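Local atomic coordinates of export chaperone SatS (Mycobacterium tuberculosis H37Rv, PDB entry 6DNM), a protein that acts as a chaperone for the SecA2 protein export pathway, probably keeping particular proteins fit for export. Residues A[138-152]-A[169-182]. Sequence-based numbering, arbitrary orientation.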
ATOM      1  N   ALA A 138      13.801   5.843   1.069  1.00 19.36           N
ATOM      2  CA  ALA A 138      14.101   4.665   1.883  1.00 19.06           C
ATOM      3  C   ALA A 138      13.799   3.364   1.143  1.00 17.50           C
ATOM      4  O   ALA A 138      14.591   2.415   1.188  1.00 17.11           O
ATOM      5  CB  ALA A 138      13.344   4.723   3.208  1.00 19.56           C
ATOM      6  N   VAL A 139      12.654   3.295   0.460  1.00 17.06           N
ATOM      7  CA  VAL A 139      12.286   2.065  -0.242  1.00 16.51           C
ATOM      8  C   VAL A 139      13.220   1.818  -1.419  1.00 15.98           C
ATOM      9  O   VAL A 139      13.751   0.714  -1.586  1.00 16.65           O
ATOM     10  CB  VAL A 139      10.811   2.093  -0.686  1.00 16.75           C
ATOM     11  CG1 VAL A 139      10.480   0.824  -1.474  1.00 15.82           C
ATOM     12  CG2 VAL A 139       9.878   2.229   0.511  1.00 18.45           C
ATOM     13  N   ASP A 140      13.425   2.834  -2.263  1.00 17.61           N
ATOM     14  CA  ASP A 140      14.307   2.656  -3.412  1.00 17.97           C
ATOM     15  C   ASP A 140      15.693   2.200  -2.975  1.00 17.08           C
ATOM     16  O   ASP A 140      16.290   1.319  -3.599  1.00 17.52           O
ATOM     17  CB  ASP A 140      14.406   3.951  -4.216  1.00 18.92           C
ATOM     18  CG  ASP A 140      13.102   4.328  -4.885  1.00 21.62           C
ATOM     19  OD1 ASP A 140      12.199   3.462  -4.999  1.00 22.88           O
ATOM     20  OD2 ASP A 140      12.989   5.497  -5.304  1.00 24.23           O
ATOM     21  N   LYS A 141      16.213   2.773  -1.892  1.00 16.53           N
ATOM     22  CA  LYS A 141      17.542   2.385  -1.439  1.00 18.20           C
ATOM     23  C   LYS A 141      17.551   0.948  -0.941  1.00 17.60           C
ATOM     24  O   LYS A 141      18.465   0.175  -1.255  1.00 18.23           O
ATOM     25  CB  LYS A 141      18.006   3.335  -0.339  1.00 20.87           C
ATOM     26  CG  LYS A 141      18.420   4.696  -0.843  1.00 24.02           C
ATOM     27  CD  LYS A 141      18.773   5.607   0.319  1.00 28.61           C
ATOM     28  CE  LYS A 141      20.272   5.773   0.479  1.00 32.62           C
ATOM     29  NZ  LYS A 141      20.607   7.155   0.936  1.00 34.38           N
ATOM     30  N   ALA A 142      16.556   0.576  -0.137  1.00 17.18           N
ATOM     31  CA  ALA A 142      16.556  -0.756   0.460  1.00 16.95           C
ATOM     32  C   ALA A 142      16.428  -1.845  -0.594  1.00 15.68           C
ATOM     33  O   ALA A 142      16.952  -2.953  -0.414  1.00 16.20           O
ATOM     34  CB  ALA A 142      15.419  -0.879   1.474  1.00 18.18           C
ATOM     35  N   LEU A 143      15.750  -1.556  -1.697  1.00 15.35           N
ATOM     36  CA  LEU A 143      15.526  -2.541  -2.743  1.00 14.89           C
ATOM     37  C   LEU A 143      16.613  -2.532  -3.816  1.00 14.90           C
ATOM     38  O   LEU A 143      16.495  -3.265  -4.800  1.00 16.42           O
ATOM     39  CB  LEU A 143      14.131  -2.358  -3.359  1.00 15.93           C
ATOM     40  CG  LEU A 143      12.954  -2.610  -2.408  1.00 17.57           C
ATOM     41  CD1 LEU A 143      11.633  -2.420  -3.135  1.00 18.13           C
ATOM     42  CD2 LEU A 143      13.031  -4.002  -1.754  1.00 18.82           C
ATOM     43  N   GLU A 144      17.670  -1.739  -3.639  1.00 14.96           N
ATOM     44  CA  GLU A 144      18.810  -1.801  -4.552  1.00 16.61           C
ATOM     45  C   GLU A 144      19.357  -3.220  -4.567  1.00 15.42           C
ATOM     46  O   GLU A 144      19.494  -3.855  -3.516  1.00 15.76           O
ATOM     47  CB  GLU A 144      19.895  -0.821  -4.101  1.00 17.66           C
ATOM     48  CG  GLU A 144      19.543   0.644  -4.334  1.00 19.13           C
ATOM     49  CD  GLU A 144      20.519   1.623  -3.673  1.00 20.57           C
ATOM     50  OE1 GLU A 144      21.345   1.210  -2.827  1.00 21.24           O
ATOM     51  OE2 GLU A 144      20.447   2.827  -3.992  1.00 22.63           O
ATOM     52  N   THR A 145      19.640  -3.738  -5.764  1.00 16.50           N
ATOM     53  CA  THR A 145      19.985  -5.151  -5.874  1.00 18.07           C
ATOM     54  C   THR A 145      21.400  -5.460  -5.409  1.00 19.49           C
ATOM     55  O   THR A 145      21.775  -6.638  -5.369  1.00 22.32           O
ATOM     56  CB  THR A 145      19.762  -5.662  -7.300  1.00 19.42           C
ATOM     57  OG1 THR A 145      20.555  -4.892  -8.209  1.00 21.58           O
ATOM     58  CG2 THR A 145      18.282  -5.554  -7.685  1.00 20.96           C
ATOM     59  N   THR A 146      22.185  -4.436  -5.064  1.00 17.27           N
ATOM     60  CA  THR A 146      23.476  -4.656  -4.422  1.00 18.14           C
ATOM     61  C   THR A 146      23.305  -5.133  -2.987  1.00 17.35           C
ATOM     62  O   THR A 146      24.183  -5.815  -2.457  1.00 18.95           O
ATOM     63  CB  THR A 146      24.270  -3.350  -4.417  1.00 19.98           C
ATOM     64  OG1 THR A 146      23.417  -2.286  -3.983  1.00 23.20           O
ATOM     65  CG2 THR A 146      24.829  -3.037  -5.803  1.00 21.58           C
ATOM     66  N   ARG A 147      22.191  -4.779  -2.340  1.00 14.77           N
ATOM     67  CA  ARG A 147      22.041  -5.007  -0.912  1.00 14.72           C
ATOM     68  C   ARG A 147      21.381  -6.350  -0.646  1.00 14.01           C
ATOM     69  O   ARG A 147      20.630  -6.862  -1.483  1.00 14.57           O
ATOM     70  CB  ARG A 147      21.183  -3.903  -0.308  1.00 15.07           C
ATOM     71  CG  ARG A 147      21.776  -2.529  -0.462  1.00 16.71           C
ATOM     72  CD  ARG A 147      20.874  -1.491   0.150  1.00 17.86           C
ATOM     73  NE  ARG A 147      21.273  -0.155  -0.277  1.00 18.34           N
ATOM     74  CZ  ARG A 147      22.021   0.671   0.448  1.00 17.93           C
ATOM     75  NH1 ARG A 147      22.341   1.867  -0.035  1.00 19.13           N
ATOM     76  NH2 ARG A 147      22.450   0.304   1.646  1.00 17.75           N
ATOM     77  N   PRO A 148      21.620  -6.932   0.541  1.00 13.17           N
ATOM     78  CA  PRO A 148      21.029  -8.251   0.846  1.00 14.25           C
ATOM     79  C   PRO A 148      19.531  -8.344   0.589  1.00 13.61           C
ATOM     80  O   PRO A 148      19.070  -9.280  -0.080  1.00 13.44           O
ATOM     81  CB  PRO A 148      21.395  -8.452   2.325  1.00 14.51           C
ATOM     82  CG  PRO A 148      22.702  -7.721   2.471  1.00 14.88           C
ATOM     83  CD  PRO A 148      22.603  -6.511   1.561  1.00 14.73           C
ATOM     84  N   LEU A 149      18.747  -7.384   1.083  1.00 13.28           N
ATOM     85  CA  LEU A 149      17.304  -7.444   0.877  1.00 13.31           C
ATOM     86  C   LEU A 149      16.947  -7.273  -0.598  1.00 12.58           C
ATOM     87  O   LEU A 149      16.130  -8.025  -1.135  1.00 12.80           O
ATOM     88  CB  LEU A 149      16.599  -6.392   1.727  1.00 14.29           C
ATOM     89  CG  LEU A 149      15.083  -6.346   1.548  1.00 14.31           C
ATOM     90  CD1 LEU A 149      14.434  -7.652   1.980  1.00 14.23           C
ATOM     91  CD2 LEU A 149      14.498  -5.178   2.317  1.00 15.52           C
ATOM     92  N   GLY A 150      17.529  -6.268  -1.262  1.00 13.09           N
ATOM     93  CA  GLY A 150      17.211  -6.043  -2.665  1.00 14.09           C
ATOM     94  C   GLY A 150      17.571  -7.230  -3.534  1.00 13.34           C
ATOM     95  O   GLY A 150      16.832  -7.586  -4.455  1.00 14.12           O
ATOM     96  N   GLN A 151      18.702  -7.873  -3.235  1.00 13.40           N
ATOM     97  CA  GLN A 151      19.103  -9.080  -3.953  1.00 14.61           C
ATOM     98  C   GLN A 151      18.106 -10.218  -3.721  1.00 13.73           C
ATOM     99  O   GLN A 151      17.716 -10.927  -4.659  1.00 14.51           O
ATOM    100  CB  GLN A 151      20.505  -9.462  -3.479  1.00 16.90           C
ATOM    101  CG  GLN A 151      21.047 -10.775  -3.948  1.00 19.53           C
ATOM    102  CD  GLN A 151      22.321 -11.131  -3.199  1.00 21.16           C
ATOM    103  OE1 GLN A 151      22.299 -11.944  -2.272  1.00 20.86           O
ATOM    104  NE2 GLN A 151      23.440 -10.514  -3.589  1.00 22.87           N
ATOM    105  N   LEU A 152      17.666 -10.397  -2.476  1.00 13.98           N
ATOM    106  CA  LEU A 152      16.723 -11.469  -2.163  1.00 14.03           C
ATOM    107  C   LEU A 152      15.366 -11.229  -2.822  1.00 13.63           C
ATOM    108  O   LEU A 152      14.771 -12.151  -3.399  1.00 14.77           O
ATOM    109  CB  LEU A 152      16.594 -11.595  -0.645  1.00 14.66           C
ATOM    110  CG  LEU A 152      15.785 -12.766  -0.085  1.00 16.64           C
ATOM    111  CD1 LEU A 152      16.144 -14.082  -0.759  1.00 19.48           C
ATOM    112  CD2 LEU A 152      15.999 -12.859   1.420  1.00 17.92           C
ATOM    113  N   TYR A 169      20.223 -15.608   6.259  1.00 16.27           N
ATOM    114  CA  TYR A 169      19.515 -14.475   5.678  1.00 16.54           C
ATOM    115  C   TYR A 169      19.361 -13.334   6.673  1.00 14.92           C
ATOM    116  O   TYR A 169      18.498 -12.463   6.495  1.00 15.43           O
ATOM    117  CB  TYR A 169      18.174 -14.942   5.117  1.00 18.37           C
ATOM    118  CG  TYR A 169      18.365 -16.111   4.172  1.00 19.04           C
ATOM    119  CD1 TYR A 169      18.817 -15.904   2.876  1.00 20.82           C
ATOM    120  CD2 TYR A 169      18.134 -17.419   4.582  1.00 20.47           C
ATOM    121  CE1 TYR A 169      19.017 -16.959   2.004  1.00 21.26           C
ATOM    122  CE2 TYR A 169      18.334 -18.489   3.711  1.00 21.04           C
ATOM    123  CZ  TYR A 169      18.770 -18.248   2.422  1.00 22.14           C
ATOM    124  OH  TYR A 169      18.970 -19.289   1.540  1.00 25.01           O
ATOM    125  N   ALA A 170      20.215 -13.313   7.700  1.00 14.94           N
ATOM    126  CA  ALA A 170      20.083 -12.343   8.784  1.00 14.61           C
ATOM    127  C   ALA A 170      20.173 -10.909   8.283  1.00 14.92           C
ATOM    128  O   ALA A 170      19.465 -10.030   8.783  1.00 16.07           O
ATOM    129  CB  ALA A 170      21.150 -12.591   9.850  1.00 15.25           C
ATOM    130  N   ALA A 171      21.047 -10.645   7.311  1.00 14.43           N
ATOM    131  CA  ALA A 171      21.194  -9.280   6.816  1.00 15.90           C
ATOM    132  C   ALA A 171      19.918  -8.813   6.124  1.00 14.67           C
ATOM    133  O   ALA A 171      19.423  -7.707   6.384  1.00 16.16           O
ATOM    134  CB  ALA A 171      22.395  -9.189   5.883  1.00 18.17           C
ATOM    135  N   ALA A 172      19.349  -9.662   5.259  1.00 14.00           N
ATOM    136  CA  ALA A 172      18.107  -9.299   4.583  1.00 13.80           C
ATOM    137  C   ALA A 172      16.985  -9.058   5.587  1.00 13.98           C
ATOM    138  O   ALA A 172      16.188  -8.128   5.421  1.00 14.76           O
ATOM    139  CB  ALA A 172      17.720 -10.391   3.587  1.00 14.82           C
ATOM    140  N   VAL A 173      16.923  -9.874   6.646  1.00 15.76           N
ATOM    141  CA  VAL A 173      15.908  -9.697   7.688  1.00 15.99           C
ATOM    142  C   VAL A 173      16.051  -8.340   8.363  1.00 15.64           C
ATOM    143  O   VAL A 173      15.064  -7.614   8.554  1.00 16.35           O
ATOM    144  CB  VAL A 173      15.995 -10.845   8.706  1.00 16.98           C
ATOM    145  CG1 VAL A 173      15.155 -10.530   9.953  1.00 18.72           C
ATOM    146  CG2 VAL A 173      15.559 -12.126   8.052  1.00 17.28           C
ATOM    147  N   ARG A 174      17.276  -7.997   8.772  1.00 16.42           N
ATOM    148  CA  ARG A 174      17.527  -6.705   9.402  1.00 18.55           C
ATOM    149  C   ARG A 174      17.090  -5.565   8.496  1.00 16.56           C
ATOM    150  O   ARG A 174      16.452  -4.606   8.949  1.00 17.69           O
ATOM    151  CB  ARG A 174      19.020  -6.589   9.710  1.00 23.30           C
ATOM    152  CG  ARG A 174      19.383  -5.652  10.841  1.00 30.66           C
ATOM    153  CD  ARG A 174      19.510  -4.202  10.383  1.00 35.77           C
ATOM    154  NE  ARG A 174      20.591  -3.968   9.428  1.00 39.27           N
ATOM    155  CZ  ARG A 174      20.500  -3.125   8.403  1.00 40.81           C
ATOM    156  NH1 ARG A 174      21.525  -2.963   7.575  1.00 41.00           N
ATOM    157  NH2 ARG A 174      19.380  -2.438   8.209  1.00 41.61           N
ATOM    158  N   GLU A 175      17.404  -5.663   7.204  1.00 14.66           N
ATOM    159  CA  GLU A 175      17.027  -4.605   6.279  1.00 14.79           C
ATOM    160  C   GLU A 175      15.515  -4.551   6.096  1.00 14.60           C
ATOM    161  O   GLU A 175      14.928  -3.462   6.034  1.00 15.05           O
ATOM    162  CB  GLU A 175      17.778  -4.785   4.956  1.00 15.34           C
ATOM    163  CG  GLU A 175      19.277  -4.464   5.108  1.00 16.58           C
ATOM    164  CD  GLU A 175      20.139  -4.862   3.924  1.00 18.10           C
ATOM    165  OE1 GLU A 175      19.608  -5.347   2.909  1.00 17.45           O
ATOM    166  OE2 GLU A 175      21.378  -4.669   4.010  1.00 21.28           O
ATOM    167  N   TRP A 176      14.855  -5.712   6.060  1.00 14.34           N
ATOM    168  CA  TRP A 176      13.399  -5.708   5.957  1.00 13.72           C
ATOM    169  C   TRP A 176      12.771  -5.079   7.190  1.00 14.55           C
ATOM    170  O   TRP A 176      11.811  -4.306   7.082  1.00 14.78           O
ATOM    171  CB  TRP A 176      12.851  -7.121   5.772  1.00 13.89           C
ATOM    172  CG  TRP A 176      11.361  -7.098   5.836  1.00 14.70           C
ATOM    173  CD1 TRP A 176      10.579  -7.445   6.901  1.00 16.64           C
ATOM    174  CD2 TRP A 176      10.471  -6.648   4.813  1.00 16.67           C
ATOM    175  NE1 TRP A 176       9.253  -7.253   6.597  1.00 18.47           N
ATOM    176  CE2 TRP A 176       9.160  -6.764   5.320  1.00 18.25           C
ATOM    177  CE3 TRP A 176      10.653  -6.171   3.513  1.00 18.09           C
ATOM    178  CZ2 TRP A 176       8.043  -6.425   4.571  1.00 20.65           C
ATOM    179  CZ3 TRP A 176       9.545  -5.835   2.775  1.00 20.78           C
ATOM    180  CH2 TRP A 176       8.257  -5.960   3.302  1.00 21.25           C
ATOM    181  N   GLU A 177      13.284  -5.420   8.377  1.00 15.60           N
ATOM    182  CA  GLU A 177      12.732  -4.853   9.603  1.00 16.29           C
ATOM    183  C   GLU A 177      12.821  -3.335   9.594  1.00 16.58           C
ATOM    184  O   GLU A 177      11.880  -2.652  10.014  1.00 16.13           O
ATOM    185  CB  GLU A 177      13.449  -5.437  10.817  1.00 17.16           C
ATOM    186  CG  GLU A 177      13.041  -6.867  11.094  1.00 19.00           C
ATOM    187  CD  GLU A 177      13.866  -7.536  12.172  1.00 24.42           C
ATOM    188  OE1 GLU A 177      15.003  -7.090  12.428  1.00 26.43           O
ATOM    189  OE2 GLU A 177      13.364  -8.510  12.761  1.00 27.42           O
ATOM    190  N   LYS A 178      13.938  -2.793   9.107  1.00 17.36           N
ATOM    191  CA  LYS A 178      14.087  -1.345   9.013  1.00 18.49           C
ATOM    192  C   LYS A 178      13.091  -0.768   8.018  1.00 17.19           C
ATOM    193  O   LYS A 178      12.486   0.282   8.262  1.00 18.33           O
ATOM    194  CB  LYS A 178      15.524  -1.012   8.601  1.00 23.70           C
ATOM    195  CG  LYS A 178      15.927   0.427   8.806  1.00 28.87           C
ATOM    196  CD  LYS A 178      17.411   0.509   9.145  1.00 33.07           C
ATOM    197  CE  LYS A 178      17.889   1.949   9.304  1.00 35.55           C
ATOM    198  NZ  LYS A 178      17.162   2.701  10.369  1.00 37.03           N
ATOM    199  N   LEU A 179      12.890  -1.462   6.900  1.00 15.58           N
ATOM    200  CA  LEU A 179      11.946  -0.994   5.898  1.00 16.38           C
ATOM    201  C   LEU A 179      10.514  -1.035   6.421  1.00 16.16           C
ATOM    202  O   LEU A 179       9.735  -0.101   6.184  1.00 16.57           O
ATOM    203  CB  LEU A 179      12.118  -1.821   4.626  1.00 17.85           C
ATOM    204  CG  LEU A 179      11.349  -1.378   3.385  1.00 19.43           C
ATOM    205  CD1 LEU A 179      11.672   0.071   3.026  1.00 20.71           C
ATOM    206  CD2 LEU A 179      11.657  -2.307   2.234  1.00 18.38           C
ATOM    207  N   GLU A 180      10.148  -2.095   7.154  1.00 15.24           N
ATOM    208  CA  GLU A 180       8.800  -2.158   7.707  1.00 16.61           C
ATOM    209  C   GLU A 180       8.576  -1.072   8.755  1.00 16.52           C
ATOM    210  O   GLU A 180       7.469  -0.527   8.844  1.00 17.56           O
ATOM    211  CB  GLU A 180       8.477  -3.563   8.240  1.00 18.88           C
ATOM    212  CG  GLU A 180       6.989  -3.726   8.570  1.00 20.72           C
ATOM    213  CD  GLU A 180       6.509  -5.173   8.699  1.00 24.10           C
ATOM    214  OE1 GLU A 180       7.329  -6.121   8.678  1.00 24.64           O
ATOM    215  OE2 GLU A 180       5.277  -5.349   8.827  1.00 25.40           O
ATOM    216  N   ARG A 181       9.615  -0.718   9.528  1.00 16.65           N
ATOM    217  CA  ARG A 181       9.499   0.412  10.448  1.00 17.83           C
ATOM    218  C   ARG A 181       9.267   1.712   9.691  1.00 17.77           C
ATOM    219  O   ARG A 181       8.465   2.553  10.118  1.00 18.41           O
ATOM    220  CB  ARG A 181      10.751   0.523  11.321  1.00 20.25           C
ATOM    221  CG  ARG A 181      10.839  -0.508  12.438  1.00 22.00           C
ATOM    222  CD  ARG A 181      11.930  -0.138  13.443  1.00 24.34           C
ATOM    223  NE  ARG A 181      13.278  -0.182  12.868  1.00 26.70           N
ATOM    224  CZ  ARG A 181      14.040  -1.270  12.803  1.00 28.40           C
ATOM    225  NH1 ARG A 181      13.599  -2.431  13.272  1.00 30.00           N
ATOM    226  NH2 ARG A 181      15.254  -1.198  12.270  1.00 28.04           N
ATOM    227  N   PHE A 182       9.949   1.890   8.555  1.00 17.19           N
ATOM    228  CA  PHE A 182       9.695   3.067   7.728  1.00 17.08           C
ATOM    229  C   PHE A 182       8.243   3.107   7.266  1.00 16.73           C
ATOM    230  O   PHE A 182       7.573   4.141   7.361  1.00 16.58           O
ATOM    231  CB  PHE A 182      10.635   3.098   6.521  1.00 18.57           C
ATOM    232  CG  PHE A 182      10.245   4.125   5.500  1.00 19.56           C
ATOM    233  CD1 PHE A 182      10.503   5.468   5.725  1.00 21.27           C
ATOM    234  CD2 PHE A 182       9.562   3.758   4.349  1.00 20.35           C
ATOM    235  CE1 PHE A 182      10.116   6.426   4.804  1.00 21.54           C
ATOM    236  CE2 PHE A 182       9.178   4.707   3.420  1.00 21.30           C
ATOM    237  CZ  PHE A 182       9.452   6.047   3.653  1.00 21.72           C
TER
HETATM  238  O   HOH W   1      18.346  -3.149   1.941  1.00 21.77           O
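Glu175 reaches from helix 170-182 to the start of helix 148-152, where its OE1 accepts the backbone N-H of Leu149 at 2.9 Å. The bond is nearly straight (165°) and meets OE1 almost along its C-O axis. With CG beside the backbone N (chi1 -71°), the extended chain carries the carboxylate out to the first turn; OE2 lies 3.3 Å from CD of Pro148, the Glu175 and proline side chains crossing at about a right angle. A water donates to Ala142 O and, weakly, to Glu175 OE1, tying in helix 138-142.

The two helices cross at -100° with axes 8.3 Å apart, and the small side chain of Ala172 lets its CA come within 4.2 Å of Leu149 CA. Leu149 is a knob among Ala172, Glu175, Trp176 and Leu179, its CD2 coming at the edge of the indole near the ring plane. Leu152 CD2 rests 3.7 Å from Ala172 CB.

Further along, helix 138-142 runs nearly antiparallel to helix 170-182. Leu179, with CG anti to the backbone N, fits among Ala138, Val139, Ala142 and Leu149: CD1 packs on Val139 CG2, while CD2 meets Ala142 CB and Leu149 CD2, touching both helices. Ala138 CB lies over the face of the Phe182 ring, 3.8 Å from its centroid, a CH-pi contact, while Val139 CG2 touches CE2 of the same ring. Helix 117-134 adds Leu127 against Val139 and Trp176.

The chemistry is mainly apolar, with one carboxylate at a helix N-terminus, where the helix dipole and first-turn N-H groups lacking earlier carbonyl partners in the helix would probably favour its charged form.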